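Local coordinates for Ketoacyl_synth_N domain-containing protein (Photorhabdus luminescens subsp. laumondii, PDB 6SMO), which is a ketosynthase-family member of the thiolase superfamily that probably takes part in polyketide chain elongation and binds a pentaoxo-dodecanal chain, at residues Ala222-Val226 with Val319-Val323. Numbering follows the deposited sequence.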
loop_
_atom_site.group_PDB
_atom_site.type_symbol
_atom_site.label_atom_id
_atom_site.label_comp_id
_atom_site.label_asym_id
_atom_site.label_seq_id
_atom_site.Cartn_x
_atom_site.Cartn_y
_atom_site.Cartn_z
ATOM N N ALA C 222 -16.241 -5.729 -6.778
ATOM C CA ALA C 222 -14.914 -5.586 -7.419
ATOM C C ALA C 222 -15.066 -5.448 -8.938
ATOM O O ALA C 222 -16.089 -5.908 -9.485
ATOM C CB ALA C 222 -14.045 -6.766 -7.060
ATOM N N ALA C 223 -14.072 -4.828 -9.576
ATOM C CA ALA C 223 -13.968 -4.627 -11.038
ATOM C C ALA C 223 -12.485 -4.588 -11.421
ATOM O O ALA C 223 -11.737 -3.823 -10.782
ATOM C CB ALA C 223 -14.679 -3.356 -11.433
ATOM N N PHE C 224 -12.080 -5.399 -12.402
ATOM C CA PHE C 224 -10.674 -5.527 -12.871
ATOM C C PHE C 224 -10.632 -5.565 -14.403
ATOM O O PHE C 224 -11.586 -6.067 -15.033
ATOM C CB PHE C 224 -10.014 -6.766 -12.262
ATOM C CG PHE C 224 -9.377 -6.533 -10.915
ATOM C CD1 PHE C 224 -10.126 -6.610 -9.751
ATOM C CD2 PHE C 224 -8.028 -6.227 -10.813
ATOM C CE1 PHE C 224 -9.540 -6.390 -8.515
ATOM C CE2 PHE C 224 -7.443 -6.008 -9.575
ATOM C CZ PHE C 224 -8.199 -6.090 -8.428
ATOM N N LEU C 225 -9.542 -5.034 -14.968
ATOM C CA LEU C 225 -9.235 -5.035 -16.422
ATOM C C LEU C 225 -7.877 -5.711 -16.638
ATOM O O LEU C 225 -7.001 -5.568 -15.761
ATOM C CB LEU C 225 -9.209 -3.592 -16.938
ATOM C CG LEU C 225 -10.519 -2.813 -16.816
ATOM C CD1 LEU C 225 -10.590 -2.058 -15.496
ATOM C CD2 LEU C 225 -10.685 -1.849 -17.981
ATOM N N VAL C 226 -7.718 -6.423 -17.758
ATOM C CA VAL C 226 -6.415 -6.978 -18.228
ATOM C C VAL C 226 -5.841 -6.011 -19.269
ATOM O O VAL C 226 -6.124 -6.191 -20.469
ATOM C CB VAL C 226 -6.564 -8.405 -18.792
ATOM C CG1 VAL C 226 -5.230 -8.978 -19.252
ATOM C CG2 VAL C 226 -7.221 -9.343 -17.794
ATOM N N VAL C 319 -13.802 2.455 -11.996
ATOM C CA VAL C 319 -13.167 1.207 -12.517
ATOM C C VAL C 319 -14.247 0.353 -13.193
ATOM O O VAL C 319 -14.017 -0.080 -14.340
ATOM C CB VAL C 319 -12.440 0.426 -11.403
ATOM C CG1 VAL C 319 -11.867 -0.890 -11.909
ATOM C CG2 VAL C 319 -11.351 1.260 -10.747
ATOM N N ILE C 320 -15.381 0.152 -12.516
ATOM C CA ILE C 320 -16.520 -0.649 -13.054
ATOM C C ILE C 320 -17.069 0.057 -14.294
ATOM O O ILE C 320 -17.514 -0.633 -15.208
ATOM C CB ILE C 320 -17.593 -0.913 -11.979
ATOM C CG1 ILE C 320 -18.670 -1.875 -12.481
ATOM C CG2 ILE C 320 -18.192 0.380 -11.458
ATOM C CD1 ILE C 320 -19.339 -2.663 -11.390
ATOM N N ASP C 321 -17.012 1.388 -14.308
ATOM C CA ASP C 321 -17.415 2.229 -15.468
ATOM C C ASP C 321 -16.503 1.908 -16.660
ATOM O O ASP C 321 -17.032 1.757 -17.780
ATOM C CB ASP C 321 -17.374 3.721 -15.122
ATOM C CG ASP C 321 -18.343 4.132 -14.025
ATOM O OD1 ASP C 321 -18.444 3.396 -13.023
ATOM O OD2 ASP C 321 -18.989 5.188 -14.181
ATOM N N SER C 322 -15.190 1.805 -16.419
ATOM C CA SER C 322 -14.149 1.468 -17.430
ATOM C C SER C 322 -14.332 0.027 -17.925
ATOM O O SER C 322 -14.027 -0.228 -19.107
ATOM C CB SER C 322 -12.760 1.681 -16.878
ATOM O OG SER C 322 -12.557 3.038 -16.518
ATOM N N VAL C 323 -14.798 -0.873 -17.051
ATOM C CA VAL C 323 -15.120 -2.294 -17.382
ATOM C C VAL C 323 -16.292 -2.313 -18.371
ATOM O O VAL C 323 -16.182 -3.009 -19.400
ATOM C CB VAL C 323 -15.417 -3.114 -16.109
ATOM C CG1 VAL C 323 -16.222 -4.375 -16.398
ATOM C CG2 VAL C 323 -14.137 -3.459 -15.363
#
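Ala223 and Leu225 meet Val319, Ile320, Ser322 and Val323 where strand 218-229 packs against the first turn of helix 319-329, a buried strand-helix contact near the middle of the chain. The layout suits the layered alpha-beta-alpha-beta-alpha thiolase fold, in which helices are sandwiched between two sheets. On the strand, side chains alternate: Ala223 and Leu225 point toward helix 319-329, while Ala222 and Phe224 turn to the other face and pack on helix 68-84. Strand and helix axes come within 7.4 Å at an angle of 51°. The small side chain of Ala223 is consistent with this close approach: its methyl rests on the helix backbone, CB 3.7 Å from Ile320 CA. Ile320 CB lies beside the same methyl, and Val323 CG2 reaches it from one turn further on. CG1 of Val319, placed anti to its own backbone N (chi1 176°), touches both CB and the carbonyl oxygen of Ala223. In Val323 the other branch does the work: CG2, anti to the carbonyl carbon, touches Phe224 O and the isobutyl group of Leu225. That group forks against the helix. Its CD1 touches both valines, 4.0 Å from Val319 CG1 and 3.8 Å from Val323 CG2, whereas CD2 lies against the backbone at Ser322. The hydroxyl of Ser322 plays no part in this apolar packing, its OG being hydrogen-bonded to Gly318 O. Val10 of strand 5-13 touches both Leu225 and Val323, and Ala185 of strand 180-187 touches Val319, extending the apolar surface onto the neighbouring strands. Within the helical turn Val323 N is bonded to Val319 O at 2.9 Å, which ties together the two residues whose methyls, Val319 CG1 and Val323 CG2, both touch Leu225 CD1.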